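Local coordinates for protein prophenoloxidase b (Marsupenaeus japonicus, PDB 3WKY) that probably oxidises phenols as a type 3 copper protein of shrimp haemolymph, carrying a dicopper-oxygen cluster in a hemocyanin-like fold, at residues A[115-120]-A[129-134]; A[120-125]-A[213-218]; A[232-237]-A[243-248]. All blocks are in the same frame, centred on the assembly; numbering follows the deposited sequence. Where two conformers were deposited one is given.

Interaction 1 of 3, residues A[115-120]-A[129-134]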
loop_
_atom_site.group_PDB
_atom_site.type_symbol
_atom_site.label_atom_id
_atom_site.label_comp_id
_atom_site.label_asym_id
_atom_site.label_seq_id
_atom_site.Cartn_x
_atom_site.Cartn_y
_atom_site.Cartn_z
ATOM N N ALA A 115 -34.055 -32.005 8.227
ATOM C CA ALA A 115 -35.462 -32.173 7.860
ATOM C C ALA A 115 -36.283 -32.789 9.002
ATOM O O ALA A 115 -37.429 -32.382 9.247
ATOM C CB ALA A 115 -35.579 -33.023 6.574
ATOM N N LEU A 116 -35.698 -33.756 9.706
ATOM C CA LEU A 116 -36.374 -34.406 10.828
ATOM C C LEU A 116 -36.623 -33.438 11.982
ATOM O O LEU A 116 -37.728 -33.368 12.527
ATOM C CB LEU A 116 -35.557 -35.592 11.342
ATOM C CG LEU A 116 -35.920 -36.983 10.830
ATOM C CD1 LEU A 116 -35.136 -38.033 11.603
ATOM C CD2 LEU A 116 -37.423 -37.216 10.966
ATOM N N TYR A 117 -35.592 -32.688 12.367
ATOM C CA TYR A 117 -35.755 -31.708 13.444
ATOM C C TYR A 117 -36.786 -30.659 13.044
ATOM O O TYR A 117 -37.637 -30.275 13.853
ATOM C CB TYR A 117 -34.420 -31.029 13.792
ATOM C CG TYR A 117 -33.520 -31.817 14.723
ATOM C CD1 TYR A 117 -33.658 -31.723 16.097
ATOM C CD2 TYR A 117 -32.498 -32.622 14.221
ATOM C CE1 TYR A 117 -32.823 -32.429 16.955
ATOM C CE2 TYR A 117 -31.659 -33.334 15.068
ATOM C CZ TYR A 117 -31.825 -33.235 16.429
ATOM O OH TYR A 117 -30.987 -33.942 17.267
ATOM N N HIS A 118 -36.717 -30.186 11.802
ATOM C CA HIS A 118 -37.676 -29.182 11.344
ATOM C C HIS A 118 -39.098 -29.728 11.418
ATOM O O HIS A 118 -40.047 -29.006 11.761
ATOM C CB HIS A 118 -37.383 -28.738 9.911
ATOM C CG HIS A 118 -38.359 -27.736 9.385
ATOM N ND1 HIS A 118 -38.661 -26.563 10.053
ATOM C CD2 HIS A 118 -39.107 -27.721 8.256
ATOM C CE1 HIS A 118 -39.545 -25.877 9.356
ATOM N NE2 HIS A 118 -39.832 -26.557 8.256
ATOM N N THR A 119 -39.232 -31.009 11.095
ATOM C CA THR A 119 -40.528 -31.693 11.127
ATOM C C THR A 119 -41.156 -31.688 12.522
ATOM O O THR A 119 -42.374 -31.502 12.658
ATOM C CB THR A 119 -40.390 -33.124 10.598
ATOM O OG1 THR A 119 -40.073 -33.073 9.199
ATOM C CG2 THR A 119 -41.695 -33.908 10.798
ATOM N N TYR A 120 -40.346 -31.879 13.559
ATOM C CA TYR A 120 -40.873 -31.812 14.923
ATOM C C TYR A 120 -41.400 -30.421 15.274
ATOM O O TYR A 120 -42.332 -30.297 16.062
ATOM C CB TYR A 120 -39.825 -32.245 15.948
ATOM C CG TYR A 120 -39.722 -33.736 16.181
ATOM C CD1 TYR A 120 -39.183 -34.574 15.213
ATOM C CD2 TYR A 120 -40.132 -34.302 17.385
ATOM C CE1 TYR A 120 -39.065 -35.933 15.426
ATOM C CE2 TYR A 120 -40.012 -35.671 17.609
ATOM C CZ TYR A 120 -39.479 -36.477 16.620
ATOM O OH TYR A 120 -39.353 -37.834 16.820
ATOM N N GLY A 129 -39.182 -30.843 22.122
ATOM C CA GLY A 129 -38.570 -31.316 23.348
ATOM C C GLY A 129 -38.306 -32.816 23.344
ATOM O O GLY A 129 -37.514 -33.314 24.147
ATOM N N ASP A 130 -38.959 -33.534 22.436
ATOM C CA ASP A 130 -38.773 -34.979 22.331
ATOM C C ASP A 130 -37.686 -35.373 21.323
ATOM O O ASP A 130 -37.431 -36.560 21.122
ATOM C CB ASP A 130 -40.093 -35.660 21.950
ATOM C CG ASP A 130 -41.155 -35.517 23.030
ATOM O OD1 ASP A 130 -40.781 -35.539 24.216
ATOM O OD2 ASP A 130 -42.348 -35.374 22.692
ATOM N N THR A 131 -37.057 -34.393 20.676
ATOM C CA THR A 131 -35.940 -34.715 19.787
ATOM C C THR A 131 -34.716 -35.021 20.641
ATOM O O THR A 131 -34.571 -34.476 21.732
ATOM C CB THR A 131 -35.624 -33.576 18.793
ATOM O OG1 THR A 131 -35.310 -32.383 19.517
ATOM C CG2 THR A 131 -36.805 -33.312 17.891
ATOM N N PRO A 132 -33.827 -35.905 20.159
ATOM C CA PRO A 132 -32.619 -36.178 20.946
ATOM C C PRO A 132 -31.712 -34.953 20.948
ATOM O O PRO A 132 -31.782 -34.171 19.999
ATOM C CB PRO A 132 -31.947 -37.321 20.177
ATOM C CG PRO A 132 -32.495 -37.225 18.782
ATOM C CD PRO A 132 -33.897 -36.718 18.931
ATOM N N PRO A 133 -30.888 -34.788 21.997
ATOM C CA PRO A 133 -29.904 -33.700 22.021
ATOM C C PRO A 133 -28.982 -33.856 20.824
ATOM O O PRO A 133 -28.538 -34.974 20.538
ATOM C CB PRO A 133 -29.113 -33.963 23.308
ATOM C CG PRO A 133 -30.051 -34.766 24.170
ATOM C CD PRO A 133 -30.822 -35.625 23.210
ATOM N N LEU A 134 -28.707 -32.764 20.123
ATOM C CA LEU A 134 -27.882 -32.859 18.923
ATOM C C LEU A 134 -26.490 -33.485 19.132
ATOM O O LEU A 134 -26.033 -34.248 18.282
ATOM C CB LEU A 134 -27.791 -31.498 18.220
ATOM C CG LEU A 134 -27.184 -31.485 16.816
ATOM C CD1 LEU A 134 -27.962 -32.374 15.839
ATOM C CD2 LEU A 134 -27.165 -30.044 16.322
HETATM O O HOH W 1 -39.547 -38.632 19.399
#
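Tyr117 and Tyr120 meet Thr131 with similar first torsions. Each CG stands anti to its carbonyl carbon and beside the backbone N (chi1 -82° for Tyr117, much the same for Tyr120). Thr131 has chi1 59°. This sets its methyl anti to the carbonyl carbon and splits its branches between the two tyrosines. The contact packs helix 109-122 against the loop leading to helix 134-137.

The methyl of Thr131 goes to Tyr120. Thr131 CG2 lies over one face of the Tyr120 ring in a CH-pi contact, 3.6 Å from its centroid. Offset toward the rim, Thr131 CG2 is nearest Tyr120 CG, at 3.4 Å. Tyr117 is met differently: Thr131 CB comes obliquely to within 3.5 Å of Tyr117 CE1. Thr131 OG1 lies near the same carbon but is hydrogen-bonded to Pro128 O.

The far end of Tyr117 reaches the chain beyond. Tyr117 OH donates to Pro132 O at 2.9 Å. The acceptor sits at the ring edge, near the ring plane. The hydroxyl, however, stands 38° out of the carbonyl plane. Leu134 CD1 lies 3.9 Å from Tyr117 CE2. Trp200 and Phe15 also pack against the Tyr117 ring, edge-to-face. Tyr120 OH is 2.7 Å from a water that gives a weak bond to Asp130 O.

The contact is buried and mostly apolar. Its single direct hydrogen bond satisfies a phenol hydroxyl with a backbone carbonyl. That bond fixes where the Tyr117 ring ends, while the methyl-on-ring contact sets the Thr131 side chain against Tyr120.

Interaction 2 of 3, residues A[120-125]-A[213-218]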
loop_
_atom_site.group_PDB
_atom_site.type_symbol
_atom_site.label_atom_id
_atom_site.label_comp_id
_atom_site.label_asym_id
_atom_site.label_seq_id
_atom_site.Cartn_x
_atom_site.Cartn_y
_atom_site.Cartn_z
ATOM N N TYR A 120 -40.346 -31.879 13.559
ATOM C CA TYR A 120 -40.873 -31.812 14.923
ATOM C C TYR A 120 -41.400 -30.421 15.274
ATOM O O TYR A 120 -42.332 -30.297 16.062
ATOM C CB TYR A 120 -39.825 -32.245 15.948
ATOM C CG TYR A 120 -39.722 -33.736 16.181
ATOM C CD1 TYR A 120 -39.183 -34.574 15.213
ATOM C CD2 TYR A 120 -40.132 -34.302 17.385
ATOM C CE1 TYR A 120 -39.065 -35.933 15.426
ATOM C CE2 TYR A 120 -40.012 -35.671 17.609
ATOM C CZ TYR A 120 -39.479 -36.477 16.620
ATOM O OH TYR A 120 -39.353 -37.834 16.820
ATOM N N TYR A 121 -40.806 -29.373 14.706
ATOM C CA TYR A 121 -41.307 -28.024 14.942
ATOM C C TYR A 121 -42.590 -27.759 14.163
ATOM O O TYR A 121 -43.493 -27.088 14.648
ATOM C CB TYR A 121 -40.248 -26.959 14.584
ATOM C CG TYR A 121 -39.165 -26.869 15.622
ATOM C CD1 TYR A 121 -39.388 -26.191 16.813
ATOM C CD2 TYR A 121 -37.928 -27.475 15.426
ATOM C CE1 TYR A 121 -38.416 -26.115 17.781
ATOM C CE2 TYR A 121 -36.946 -27.405 16.395
ATOM C CZ TYR A 121 -37.205 -26.722 17.572
ATOM O OH TYR A 121 -36.254 -26.644 18.550
ATOM N N GLU A 122 -42.677 -28.291 12.954
ATOM C CA GLU A 122 -43.795 -27.977 12.070
ATOM C C GLU A 122 -45.021 -28.854 12.327
ATOM O O GLU A 122 -46.154 -28.395 12.195
ATOM C CB GLU A 122 -43.373 -28.071 10.602
ATOM C CG GLU A 122 -42.745 -26.793 10.053
ATOM C CD GLU A 122 -43.683 -25.600 10.158
ATOM O OE1 GLU A 122 -43.510 -24.784 11.085
ATOM O OE2 GLU A 122 -44.599 -25.481 9.317
ATOM N N ARG A 123 -44.798 -30.116 12.688
ATOM C CA ARG A 123 -45.942 -31.003 12.944
ATOM C C ARG A 123 -46.533 -30.717 14.321
ATOM O O ARG A 123 -45.800 -30.600 15.309
ATOM C CB ARG A 123 -45.556 -32.478 12.829
ATOM C CG ARG A 123 -45.367 -32.973 11.393
ATOM C CD ARG A 123 -45.130 -34.483 11.367
ATOM N NE ARG A 123 -46.307 -35.253 11.792
ATOM C CZ ARG A 123 -47.198 -35.786 10.954
ATOM N NH1 ARG A 123 -47.054 -35.639 9.643
ATOM N NH2 ARG A 123 -48.237 -36.473 11.426
ATOM N N LYS A 124 -47.858 -30.611 14.381
ATOM C CA LYS A 124 -48.542 -30.315 15.640
ATOM C C LYS A 124 -48.598 -31.508 16.584
ATOM O O LYS A 124 -48.775 -31.333 17.789
ATOM C CB LYS A 124 -49.954 -29.799 15.372
ATOM C CG LYS A 124 -49.994 -28.442 14.697
ATOM C CD LYS A 124 -51.385 -28.149 14.156
ATOM C CE LYS A 124 -51.416 -26.846 13.372
ATOM N NZ LYS A 124 -51.236 -25.664 14.254
ATOM N N ASP A 125 -48.433 -32.713 16.043
ATOM C CA ASP A 125 -48.500 -33.914 16.873
ATOM C C ASP A 125 -47.132 -34.341 17.396
ATOM O O ASP A 125 -46.999 -35.393 18.036
ATOM C CB ASP A 125 -49.203 -35.065 16.136
ATOM C CG ASP A 125 -48.561 -35.394 14.802
ATOM O OD1 ASP A 125 -47.616 -34.682 14.382
ATOM O OD2 ASP A 125 -49.019 -36.367 14.160
ATOM N N GLY A 213 -45.757 -16.273 6.421
ATOM C CA GLY A 213 -47.030 -16.292 7.127
ATOM C C GLY A 213 -47.090 -17.374 8.189
ATOM O O GLY A 213 -47.792 -17.237 9.195
ATOM N N ASP A 214 -46.346 -18.455 7.980
ATOM C CA ASP A 214 -46.352 -19.556 8.938
ATOM C C ASP A 214 -45.525 -19.269 10.191
ATOM O O ASP A 214 -45.472 -20.087 11.113
ATOM C CB ASP A 214 -45.921 -20.851 8.258
ATOM C CG ASP A 214 -46.954 -21.343 7.263
ATOM O OD1 ASP A 214 -47.965 -20.628 7.062
ATOM O OD2 ASP A 214 -46.754 -22.429 6.682
ATOM N N ARG A 215 -44.882 -18.105 10.216
ATOM C CA ARG A 215 -44.312 -17.573 11.450
ATOM C C ARG A 215 -44.812 -16.141 11.652
ATOM O O ARG A 215 -45.218 -15.470 10.699
ATOM C CB ARG A 215 -42.778 -17.616 11.425
ATOM C CG ARG A 215 -42.172 -19.024 11.399
ATOM C CD ARG A 215 -42.475 -19.823 12.672
ATOM N NE ARG A 215 -41.839 -21.140 12.639
ATOM C CZ ARG A 215 -42.349 -22.194 12.010
ATOM N NH1 ARG A 215 -43.508 -22.085 11.371
ATOM N NH2 ARG A 215 -41.709 -23.356 12.017
ATOM N N ASP A 216 -44.808 -15.682 12.894
ATOM C CA ASP A 216 -45.185 -14.313 13.192
ATOM C C ASP A 216 -43.900 -13.563 13.533
ATOM O O ASP A 216 -43.168 -13.989 14.433
ATOM C CB ASP A 216 -46.152 -14.304 14.394
ATOM C CG ASP A 216 -46.657 -12.910 14.750
ATOM O OD1 ASP A 216 -47.011 -12.136 13.837
ATOM O OD2 ASP A 216 -46.729 -12.592 15.960
ATOM N N ARG A 217 -43.618 -12.476 12.810
ATOM C CA ARG A 217 -42.494 -11.589 13.143
ATOM C C ARG A 217 -41.157 -12.331 13.165
ATOM O O ARG A 217 -40.316 -12.112 14.049
ATOM C CB ARG A 217 -42.767 -10.867 14.474
ATOM C CG ARG A 217 -44.002 -9.967 14.374
ATOM C CD ARG A 217 -44.599 -9.605 15.736
ATOM N NE ARG A 217 -43.695 -8.777 16.526
ATOM C CZ ARG A 217 -43.968 -8.316 17.745
ATOM N NH1 ARG A 217 -45.133 -8.599 18.337
ATOM N NH2 ARG A 217 -43.069 -7.577 18.380
ATOM N N ARG A 218 -40.970 -13.217 12.187
ATOM C CA ARG A 218 -39.778 -14.070 12.150
ATOM C C ARG A 218 -38.508 -13.253 11.885
ATOM O O ARG A 218 -37.435 -13.573 12.401
ATOM C CB ARG A 218 -39.906 -15.147 11.064
ATOM C CG ARG A 218 -38.954 -16.351 11.258
ATOM C CD ARG A 218 -38.762 -17.129 9.955
ATOM N NE ARG A 218 -38.199 -16.223 8.955
ATOM C CZ ARG A 218 -36.914 -15.886 8.901
ATOM N NH1 ARG A 218 -36.041 -16.437 9.735
ATOM N NH2 ARG A 218 -36.502 -15.015 7.995
HETATM O O HOH W 2 -44.909 -24.130 6.906
#
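Glu122 and Arg215 form the salt bridge of this surface contact, from opposite directions. Both NH groups of Arg215 point at one carboxylate oxygen, Glu122 OE1. Arg215 NH1 is 2.7 Å from Glu122 OE1, on its syn side but out of the carboxylate plane. Arg215 NH2 is placed 2.5 Å from Glu122 OE1. This is very short and so doubtful; Glu122 also has a second conformer. Both bonds are bent, the NH1 one to 130°, as expected when two donors share one acceptor. The oxygen lies at the guanidinium edge, near its plane, and the two flat groups are 22° apart. Both chains bend at chi2 (-59° in Glu122), which brings the charged ends together although the backbones stay well apart.

Further hydrogen bonds fix the guanidinium. Arg215 NH1 also donates to Asp214 O at 2.8 Å, from above the carbonyl plane. Arg215 NH2 has another acceptor in Ser205 O.

Like charges are bridged by water. Glu122 OE2 and Asp214 OD2 are 4.6 Å apart. One water donates to both, at 2.8 Å to Glu122 OE2. The nearby arginine probably offsets part of this repulsion.

Arg123, the first residue beyond the helix, is paired side-on with Asp125.

The contact joins the C-terminal end of helix 109-122 to the loop between helices 193-205 and 218-239. Tyr121 OH is hydrogen-bonded to His201 ND1 on helix 193-205, and Arg218 at the start of helix 218-239 bridges to Glu340 and Glu343.

Interaction 3 of 3, residues A[232-237]-A[243-248]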
loop_
_atom_site.group_PDB
_atom_site.type_symbol
_atom_site.label_atom_id
_atom_site.label_comp_id
_atom_site.label_asym_id
_atom_site.label_seq_id
_atom_site.Cartn_x
_atom_site.Cartn_y
_atom_site.Cartn_z
ATOM N N ARG A 232 -24.683 -11.106 24.967
ATOM C CA ARG A 232 -24.160 -12.014 25.986
ATOM C C ARG A 232 -22.710 -12.395 25.718
ATOM O O ARG A 232 -21.918 -12.548 26.643
ATOM C CB ARG A 232 -25.065 -13.247 26.145
ATOM C CG ARG A 232 -26.316 -12.910 26.997
ATOM C CD ARG A 232 -27.369 -13.996 26.932
ATOM N NE ARG A 232 -28.494 -13.643 27.804
ATOM C CZ ARG A 232 -28.597 -14.008 29.076
ATOM N NH1 ARG A 232 -27.649 -14.744 29.645
ATOM N NH2 ARG A 232 -29.658 -13.624 29.785
ATOM N N TYR A 233 -22.352 -12.514 24.447
ATOM C CA TYR A 233 -20.967 -12.758 24.098
ATOM C C TYR A 233 -20.088 -11.633 24.615
ATOM O O TYR A 233 -19.033 -11.880 25.207
ATOM C CB TYR A 233 -20.849 -12.846 22.592
ATOM C CG TYR A 233 -19.463 -13.133 22.052
ATOM C CD1 TYR A 233 -18.792 -14.316 22.367
ATOM C CD2 TYR A 233 -18.850 -12.236 21.177
ATOM C CE1 TYR A 233 -17.527 -14.601 21.820
ATOM C CE2 TYR A 233 -17.586 -12.505 20.633
ATOM C CZ TYR A 233 -16.938 -13.690 20.957
ATOM O OH TYR A 233 -15.700 -13.966 20.408
ATOM N N ASN A 234 -20.520 -10.393 24.389
ATOM C CA ASN A 234 -19.755 -9.260 24.890
ATOM C C ASN A 234 -19.640 -9.235 26.408
ATOM O O ASN A 234 -18.634 -8.790 26.944
ATOM C CB ASN A 234 -20.333 -7.935 24.402
ATOM C CG ASN A 234 -19.792 -7.531 23.044
ATOM O OD1 ASN A 234 -18.681 -7.933 22.650
ATOM N ND2 ASN A 234 -20.562 -6.710 22.322
ATOM N N MET A 235 -20.675 -9.695 27.115
ATOM C CA MET A 235 -20.573 -9.736 28.560
ATOM C C MET A 235 -19.537 -10.758 28.984
ATOM O O MET A 235 -18.818 -10.570 29.968
ATOM C CB MET A 235 -21.936 -10.041 29.190
ATOM C CG MET A 235 -22.976 -9.041 28.773
ATOM S SD MET A 235 -24.546 -9.233 29.646
ATOM C CE MET A 235 -25.557 -8.367 28.463
ATOM N N GLU A 236 -19.442 -11.837 28.219
ATOM C CA GLU A 236 -18.434 -12.835 28.482
ATOM C C GLU A 236 -17.038 -12.244 28.184
ATOM O O GLU A 236 -16.080 -12.468 28.946
ATOM C CB GLU A 236 -18.728 -14.075 27.623
ATOM C CG GLU A 236 -18.286 -15.385 28.207
ATOM C CD GLU A 236 -19.110 -15.863 29.405
ATOM O OE1 GLU A 236 -20.134 -15.236 29.802
ATOM O OE2 GLU A 236 -18.699 -16.896 29.963
ATOM N N ARG A 237 -16.920 -11.478 27.096
ATOM C CA ARG A 237 -15.631 -10.857 26.756
ATOM C C ARG A 237 -15.180 -9.884 27.858
ATOM O O ARG A 237 -14.030 -9.917 28.302
ATOM C CB ARG A 237 -15.698 -10.153 25.396
ATOM C CG ARG A 237 -15.963 -11.122 24.219
ATOM C CD ARG A 237 -16.074 -10.382 22.876
ATOM N NE ARG A 237 -14.781 -9.834 22.457
ATOM C CZ ARG A 237 -13.852 -10.519 21.788
ATOM N NH1 ARG A 237 -14.047 -11.794 21.462
ATOM N NH2 ARG A 237 -12.704 -9.934 21.463
ATOM N N LYS A 243 -11.706 -6.840 24.856
ATOM C CA LYS A 243 -12.509 -5.734 24.342
ATOM C C LYS A 243 -13.748 -6.317 23.665
ATOM O O LYS A 243 -13.687 -7.417 23.123
ATOM C CB LYS A 243 -11.697 -4.923 23.321
ATOM C CG LYS A 243 -10.497 -4.204 23.942
ATOM C CD LYS A 243 -9.528 -3.688 22.886
ATOM C CE LYS A 243 -9.905 -2.296 22.402
ATOM N NZ LYS A 243 -11.193 -2.265 21.648
ATOM N N PRO A 244 -14.873 -5.588 23.708
ATOM C CA PRO A 244 -16.120 -5.998 23.043
ATOM C C PRO A 244 -15.877 -6.269 21.568
ATOM O O PRO A 244 -14.966 -5.670 20.988
ATOM C CB PRO A 244 -17.002 -4.762 23.180
ATOM C CG PRO A 244 -16.535 -4.124 24.475
ATOM C CD PRO A 244 -15.048 -4.352 24.502
ATOM N N VAL A 245 -16.674 -7.144 20.968
ATOM C CA VAL A 245 -16.443 -7.520 19.569
ATOM C C VAL A 245 -16.642 -6.341 18.603
ATOM O O VAL A 245 -17.512 -5.486 18.797
ATOM C CB VAL A 245 -17.340 -8.712 19.167
ATOM C CG1 VAL A 245 -18.820 -8.315 19.181
ATOM C CG2 VAL A 245 -16.935 -9.249 17.809
ATOM N N LYS A 246 -15.801 -6.294 17.573
ATOM C CA LYS A 246 -15.882 -5.256 16.559
ATOM C C LYS A 246 -16.538 -5.800 15.300
ATOM O O LYS A 246 -16.187 -6.884 14.828
ATOM C CB LYS A 246 -14.478 -4.736 16.240
ATOM C CG LYS A 246 -13.823 -4.038 17.420
ATOM C CD LYS A 246 -12.316 -3.931 17.246
ATOM C CE LYS A 246 -11.654 -3.433 18.528
ATOM N NZ LYS A 246 -10.171 -3.417 18.427
ATOM N N ALA A 247 -17.491 -5.046 14.755
ATOM C CA ALA A 247 -18.198 -5.473 13.555
ATOM C C ALA A 247 -17.207 -5.637 12.410
ATOM O O ALA A 247 -16.242 -4.877 12.298
ATOM C CB ALA A 247 -19.239 -4.456 13.170
ATOM N N PHE A 248 -17.450 -6.625 11.566
ATOM C CA PHE A 248 -16.696 -6.736 10.317
ATOM C C PHE A 248 -17.529 -6.024 9.253
ATOM O O PHE A 248 -18.446 -6.619 8.669
ATOM C CB PHE A 248 -16.441 -8.191 9.952
ATOM C CG PHE A 248 -15.662 -8.356 8.661
ATOM C CD1 PHE A 248 -14.433 -7.738 8.495
ATOM C CD2 PHE A 248 -16.171 -9.111 7.623
ATOM C CE1 PHE A 248 -13.713 -7.885 7.290
ATOM C CE2 PHE A 248 -15.460 -9.257 6.427
ATOM C CZ PHE A 248 -14.239 -8.633 6.268
HETATM O O HOH W 3 -19.416 -4.776 20.573
#
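Asn234 and Arg237 hold the backbone of 243-245 from one side of helix 218-239. Val245 N donates to Asn234 OD1 at 2.7 Å, nearly straight at 165°. The donor is tilted only slightly from the amide carbonyl plane. Arg237 NE donates to Lys243 O, also at 2.7 Å, and the oxygen lies at the guanidinium edge, in its plane. Arg237 NH2 adds a weak bond to Lys243 O at 3.2 Å. Between the two anchors, Pro244 CA comes to 3.2 Å from Asn234 OD1.

The other end of the amide is used too. Asn234 ND2 donates to a water at 2.8 Å, and that water donates to Val245 O. Direct and bridged bonds thus fix the amide's rotation and tie both polar backbone atoms of Val245. Tyr233 adds an apolar touch: its ring edge, at Tyr233 CE2, is 4.1 Å from Val245 CB.

Next come the groups that position these. A bend at chi3 (69°) turns the Arg237 guanidinium to Lys243 O, while Arg237 CG lies over the centre of one face of the Tyr233 ring. Glu183 forms a salt bridge with Arg237 NH1, and Tyr233 OH is hydrogen-bonded to Arg190.

The contact folds the chain back on the C-terminal part of helix 218-239. On its way out, the chain runs past helix 391-409, where Val245 packs on Arg395 and Lys398.

Interactions 1 and 2 are neighbours, with centres about 14 Å apart. Both use helix 109-122, share Tyr120, and touch where His118 CE1 is 4.3 Å from Arg215 NH2. Along the chain their segments alternate. Interaction 3 follows in series, on the opposite side of the chain's centre, its centre about 31 and 32 Å from theirs. It lies on helix 218-239, which starts at the end of interaction 2. Interaction 2 joins the all-alpha region to the copper-containing region; interaction 1 ties the end of helix 109-122 to the loop that follows. Helix 218-239 also carries His226 of the copper pocket; helices 193-205, 356-365 and 391-409 supply its other histidines.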